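Local coordinates for protein chitinase (Chromobacterium violaceum, PDB 4TXG) that probably hydrolyses the glycosidic bonds of chitin, as other family 18 chitinases do, and probably also binds carbohydrate, at residues 402-407 with 419-424; 467-472 with 494-499. All blocks are in the same frame, centred on the assembly; numbering follows the deposited sequence.

Contact 1 of 2, residues 402-407 with 419-424; sequences AWNRFV and DAELAF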
loop_
_atom_site.group_PDB
_atom_site.type_symbol
_atom_site.label_atom_id
_atom_site.label_comp_id
_atom_site.label_asym_id
_atom_site.label_seq_id
_atom_site.Cartn_x
_atom_site.Cartn_y
_atom_site.Cartn_z
ATOM N N ALA A 402 -4.517 18.684 2.717
ATOM C CA ALA A 402 -4.748 20.061 2.293
ATOM C C ALA A 402 -4.502 20.318 0.802
ATOM O O ALA A 402 -4.536 21.467 0.351
ATOM C CB ALA A 402 -3.901 21.002 3.134
ATOM N N TRP A 403 -4.282 19.259 0.034
ATOM C CA TRP A 403 -4.315 19.367 -1.425
ATOM C C TRP A 403 -5.743 19.655 -1.912
ATOM O O TRP A 403 -5.940 20.119 -3.037
ATOM C CB TRP A 403 -3.767 18.091 -2.075
ATOM C CG TRP A 403 -4.289 16.829 -1.453
ATOM C CD1 TRP A 403 -5.422 16.157 -1.796
ATOM C CD2 TRP A 403 -3.697 16.089 -0.375
ATOM N NE1 TRP A 403 -5.574 15.046 -1.003
ATOM C CE2 TRP A 403 -4.528 14.981 -0.124
ATOM C CE3 TRP A 403 -2.540 16.254 0.398
ATOM C CZ2 TRP A 403 -4.242 14.043 0.864
ATOM C CZ3 TRP A 403 -2.261 15.321 1.384
ATOM C CH2 TRP A 403 -3.108 14.232 1.608
ATOM N N ASN A 404 -6.740 19.392 -1.071
ATOM C CA ASN A 404 -8.082 19.899 -1.361
ATOM C C ASN A 404 -8.791 20.399 -0.108
ATOM O O ASN A 404 -8.242 20.363 0.990
ATOM C CB ASN A 404 -8.928 18.850 -2.098
ATOM C CG ASN A 404 -9.219 17.614 -1.264
ATOM O OD1 ASN A 404 -9.641 17.706 -0.119
ATOM N ND2 ASN A 404 -9.000 16.440 -1.856
ATOM N N ARG A 405 -10.020 20.867 -0.285
ATOM C CA ARG A 405 -10.707 21.619 0.751
ATOM C C ARG A 405 -11.471 20.770 1.768
ATOM O O ARG A 405 -12.014 21.312 2.728
ATOM C CB ARG A 405 -11.691 22.590 0.100
ATOM C CG ARG A 405 -12.917 21.889 -0.505
ATOM C CD ARG A 405 -13.733 22.877 -1.335
ATOM N NE ARG A 405 -14.922 22.262 -1.927
ATOM C CZ ARG A 405 -14.920 21.617 -3.089
ATOM N NH1 ARG A 405 -13.795 21.478 -3.780
ATOM N NH2 ARG A 405 -16.044 21.097 -3.561
ATOM N N PHE A 406 -11.538 19.460 1.558
ATOM C CA PHE A 406 -12.392 18.623 2.394
ATOM C C PHE A 406 -11.677 18.215 3.677
ATOM O O PHE A 406 -10.783 17.375 3.666
ATOM C CB PHE A 406 -12.860 17.395 1.611
ATOM C CG PHE A 406 -13.651 17.739 0.384
ATOM C CD1 PHE A 406 -14.941 18.238 0.494
ATOM C CD2 PHE A 406 -13.104 17.576 -0.878
ATOM C CE1 PHE A 406 -15.671 18.563 -0.641
ATOM C CE2 PHE A 406 -13.835 17.899 -2.014
ATOM C CZ PHE A 406 -15.112 18.395 -1.887
ATOM N N VAL A 407 -12.078 18.839 4.780
ATOM C CA VAL A 407 -11.414 18.643 6.059
ATOM C C VAL A 407 -11.878 17.355 6.728
ATOM O O VAL A 407 -13.067 17.176 6.976
ATOM C CB VAL A 407 -11.679 19.826 6.999
ATOM C CG1 VAL A 407 -10.948 19.618 8.318
ATOM C CG2 VAL A 407 -11.263 21.147 6.333
ATOM N N ASP A 419 -18.655 11.426 4.894
ATOM C CA ASP A 419 -17.437 11.960 4.274
ATOM C C ASP A 419 -17.815 13.093 3.322
ATOM O O ASP A 419 -18.551 12.873 2.364
ATOM C CB ASP A 419 -16.662 10.869 3.524
ATOM C CG ASP A 419 -15.310 11.361 3.006
ATOM O OD1 ASP A 419 -15.285 12.268 2.152
ATOM O OD2 ASP A 419 -14.266 10.834 3.445
ATOM N N ALA A 420 -17.331 14.304 3.601
ATOM C CA ALA A 420 -17.779 15.493 2.881
ATOM C C ALA A 420 -17.397 15.451 1.402
ATOM O O ALA A 420 -18.085 16.031 0.553
ATOM C CB ALA A 420 -17.212 16.750 3.537
ATOM N N GLU A 421 -16.297 14.770 1.091
ATOM C CA GLU A 421 -15.862 14.645 -0.296
ATOM C C GLU A 421 -16.783 13.701 -1.057
ATOM O O GLU A 421 -17.234 14.010 -2.166
ATOM C CB GLU A 421 -14.415 14.156 -0.372
ATOM C CG GLU A 421 -13.859 14.109 -1.782
ATOM C CD GLU A 421 -12.350 13.942 -1.821
ATOM O OE1 GLU A 421 -11.786 13.957 -2.937
ATOM O OE2 GLU A 421 -11.720 13.809 -0.747
ATOM N N LEU A 422 -17.066 12.550 -0.458
ATOM C CA LEU A 422 -17.985 11.586 -1.054
ATOM C C LEU A 422 -19.380 12.181 -1.231
ATOM O O LEU A 422 -20.033 11.936 -2.243
ATOM C CB LEU A 422 -18.045 10.308 -0.204
ATOM C CG LEU A 422 -16.726 9.532 -0.164
ATOM C CD1 LEU A 422 -16.925 8.180 0.530
ATOM C CD2 LEU A 422 -16.180 9.332 -1.560
ATOM N N ALA A 423 -19.830 12.977 -0.264
ATOM C CA ALA A 423 -21.129 13.629 -0.376
ATOM C C ALA A 423 -21.134 14.617 -1.545
ATOM O O ALA A 423 -22.116 14.714 -2.289
ATOM C CB ALA A 423 -21.493 14.338 0.927
ATOM N N PHE A 424 -20.034 15.333 -1.720
ATOM C CA PHE A 424 -19.972 16.333 -2.780
ATOM C C PHE A 424 -20.074 15.680 -4.160
ATOM O O PHE A 424 -20.639 16.269 -5.091
ATOM C CB PHE A 424 -18.685 17.148 -2.674
ATOM C CG PHE A 424 -18.613 18.286 -3.651
ATOM C CD1 PHE A 424 -19.400 19.407 -3.472
ATOM C CD2 PHE A 424 -17.753 18.235 -4.733
ATOM C CE1 PHE A 424 -19.338 20.463 -4.365
ATOM C CE2 PHE A 424 -17.691 19.292 -5.634
ATOM C CZ PHE A 424 -18.481 20.397 -5.441
HETATM O O HOH W 1 -9.136 13.576 -0.506
#
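F406 lies against the first turn of helix 420-424, in the loop region that follows strand 391-395 of the family 18 TIM barrel. Its ring is sandwiched. E421 CA sits over the centre of one face in a CH-pi contact, 3.8 Å from the centroid, while CG of the preceding R405 covers the opposite face. A420 CB comes to 4.1 Å from F406 CD1, and F424 CB touches F406 CZ, so three residues of the helix share one phenyl group. The two phenylalanine rings meet obliquely, their planes at 48°.

Charge enters through R405. Extended from CG to NE, its side chain carries the guanidinium out over F424, where NH2 stands above the centre of the ring and R405 CZ is 4.5 Å from the centroid of the F424 ring. The planes are almost perpendicular, so this cation-pi contact is made by the edge of the guanidinium.

Hydrogen bonds within each segment shape its backbone. D419, the helix N-cap, accepts from the backbone N of E421 and L422 through OD1. An Asx turn from F406 N to N404 OD1 shapes the loop, and one water bridges the two segments, 3.2 Å from N404 ND2, which donates to it, and 2.6 Å from E421 OE2.

Contact 2 of 2, residues 467-472 with 494-499; sequences GWKNVS and CGDGAV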
loop_
_atom_site.group_PDB
_atom_site.type_symbol
_atom_site.label_atom_id
_atom_site.label_comp_id
_atom_site.label_asym_id
_atom_site.label_seq_id
_atom_site.Cartn_x
_atom_site.Cartn_y
_atom_site.Cartn_z
ATOM N N GLY A 467 -3.155 18.774 8.005
ATOM C CA GLY A 467 -4.016 19.751 8.642
ATOM C C GLY A 467 -4.323 20.974 7.802
ATOM O O GLY A 467 -3.581 21.303 6.872
ATOM N N TRP A 468 -5.417 21.638 8.168
ATOM C CA TRP A 468 -5.937 22.834 7.503
ATOM C C TRP A 468 -6.074 23.983 8.502
ATOM O O TRP A 468 -6.248 23.747 9.695
ATOM C CB TRP A 468 -7.322 22.584 6.901
ATOM C CG TRP A 468 -7.477 21.507 5.863
ATOM C CD1 TRP A 468 -7.656 21.693 4.520
ATOM C CD2 TRP A 468 -7.542 20.087 6.082
ATOM N NE1 TRP A 468 -7.808 20.478 3.887
ATOM C CE2 TRP A 468 -7.738 19.477 4.823
ATOM C CE3 TRP A 468 -7.439 19.269 7.217
ATOM C CZ2 TRP A 468 -7.835 18.096 4.664
ATOM C CZ3 TRP A 468 -7.531 17.892 7.060
ATOM C CH2 TRP A 468 -7.719 17.317 5.789
ATOM N N LYS A 469 -6.035 25.218 8.002
ATOM C CA LYS A 469 -6.379 26.385 8.812
ATOM C C LYS A 469 -7.593 27.046 8.188
ATOM O O LYS A 469 -7.985 26.684 7.075
ATOM C CB LYS A 469 -5.204 27.367 8.913
ATOM C CG LYS A 469 -4.745 27.990 7.599
ATOM C CD LYS A 469 -3.568 28.935 7.859
ATOM C CE LYS A 469 -2.871 29.375 6.576
ATOM N NZ LYS A 469 -3.596 30.487 5.909
ATOM N N ASN A 470 -8.185 27.997 8.909
ATOM C CA ASN A 470 -9.350 28.731 8.429
ATOM C C ASN A 470 -10.458 27.792 7.973
ATOM O O ASN A 470 -11.044 27.972 6.894
ATOM C CB ASN A 470 -8.952 29.675 7.297
ATOM C CG ASN A 470 -7.909 30.668 7.729
ATOM O OD1 ASN A 470 -7.951 31.163 8.853
ATOM N ND2 ASN A 470 -6.948 30.943 6.858
ATOM N N VAL A 471 -10.716 26.773 8.792
ATOM C CA VAL A 471 -11.759 25.785 8.522
ATOM C C VAL A 471 -13.147 26.321 8.871
ATOM O O VAL A 471 -13.353 26.851 9.962
ATOM C CB VAL A 471 -11.525 24.492 9.332
ATOM C CG1 VAL A 471 -12.691 23.518 9.147
ATOM C CG2 VAL A 471 -10.192 23.841 8.950
ATOM N N SER A 472 -14.101 26.182 7.954
ATOM C CA SER A 472 -15.484 26.561 8.254
ATOM C C SER A 472 -16.414 25.361 8.092
ATOM O O SER A 472 -16.062 24.379 7.447
ATOM C CB SER A 472 -15.943 27.717 7.363
ATOM O OG SER A 472 -15.804 27.401 5.992
ATOM N N CYS A 494 -6.644 24.086 -4.116
ATOM C CA CYS A 494 -6.041 23.492 -2.923
ATOM C C CYS A 494 -6.861 23.826 -1.694
ATOM O O CYS A 494 -7.723 24.707 -1.733
ATOM C CB CYS A 494 -4.603 23.982 -2.733
ATOM S SG CYS A 494 -4.483 25.747 -2.393
ATOM N N GLY A 495 -6.606 23.109 -0.609
ATOM C CA GLY A 495 -7.128 23.507 0.682
ATOM C C GLY A 495 -6.207 24.553 1.293
ATOM O O GLY A 495 -5.135 24.826 0.758
ATOM N N ASP A 496 -6.622 25.149 2.406
ATOM C CA ASP A 496 -5.777 26.116 3.112
ATOM C C ASP A 496 -4.949 25.367 4.150
ATOM O O ASP A 496 -5.393 25.184 5.275
ATOM C CB ASP A 496 -6.634 27.198 3.772
ATOM C CG ASP A 496 -5.875 28.488 4.034
ATOM O OD1 ASP A 496 -4.652 28.545 3.790
ATOM O OD2 ASP A 496 -6.513 29.456 4.494
ATOM N N GLY A 497 -3.762 24.912 3.758
ATOM C CA GLY A 497 -2.933 24.093 4.632
ATOM C C GLY A 497 -2.469 24.829 5.873
ATOM O O GLY A 497 -2.182 26.021 5.819
ATOM N N ALA A 498 -2.400 24.123 6.998
ATOM C CA ALA A 498 -1.938 24.746 8.232
ATOM C C ALA A 498 -0.447 25.043 8.117
ATOM O O ALA A 498 0.275 24.368 7.379
ATOM C CB ALA A 498 -2.230 23.857 9.431
ATOM N N VAL A 499 0.007 26.065 8.832
ATOM C CA VAL A 499 1.357 26.584 8.639
ATOM C C VAL A 499 2.096 26.787 9.954
ATOM O O VAL A 499 1.515 26.671 11.029
ATOM C CB VAL A 499 1.337 27.942 7.871
ATOM C CG1 VAL A 499 0.784 27.773 6.438
ATOM C CG2 VAL A 499 0.539 28.992 8.647
#
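The indole of W468 meets residues 494-499 at its edge, where D496 N and G495 CA lie near the ring plane; V407 and S482 from other loops also touch this side chain. Its NE1 is hydrogen-bonded to N404 O. A second flat group, the D496 carboxylate, is approached by two donors, each out of its plane: K469 NZ on the syn side of OD1 at 3.1 Å, a salt bridge, and N470 ND2 from above the plane at OD2, 2.8 Å away. The N470 amide is turned 47° from the carboxylate but keeps OD2 close to its own plane.

The backbones themselves form a single beta bridge, W468 with G497, at the end of strand 466-468. K469 N donates to D496 O at 2.8 Å, nearly straight along the C=O axis, whereas A498 N reaches G467 O at 3.1 Å from above the carbonyl plane. The touching parts run nearly at right angles, 99° apart, and the pairing stays a single bridge.

K469 runs out beside the loop, and a bend at its last torsion (chi4 81°) turns NZ to the carboxylate. CE packs on V499 CG1 at 4.0 Å and lies near G497 O. D496 is thus gripped through both main chain and side chain, and the ammonium and amide together would be expected to favour its ionised form.

How the contacts relate
Leaving barrel strand 391-395, the chain first passes through residues 402-407 and returns in helix 420-424, where contact 1 closes a short loop without regular structure. Contact 2 opens only after that, at strand 466-468, an edge strand of a four-stranded antiparallel sheet, and closes a second irregular loop at 494-499. The two are therefore in series, yet they touch in space, with centres about 12 Å apart. A402 O probably accepts from G495 N at 2.8 Å, and F406 O packs on W468 CZ2 at 3.2 Å. Together they tie helix 420-424, both loops and the antiparallel sheet into one surface region of the glycoside hydrolase family 18 module.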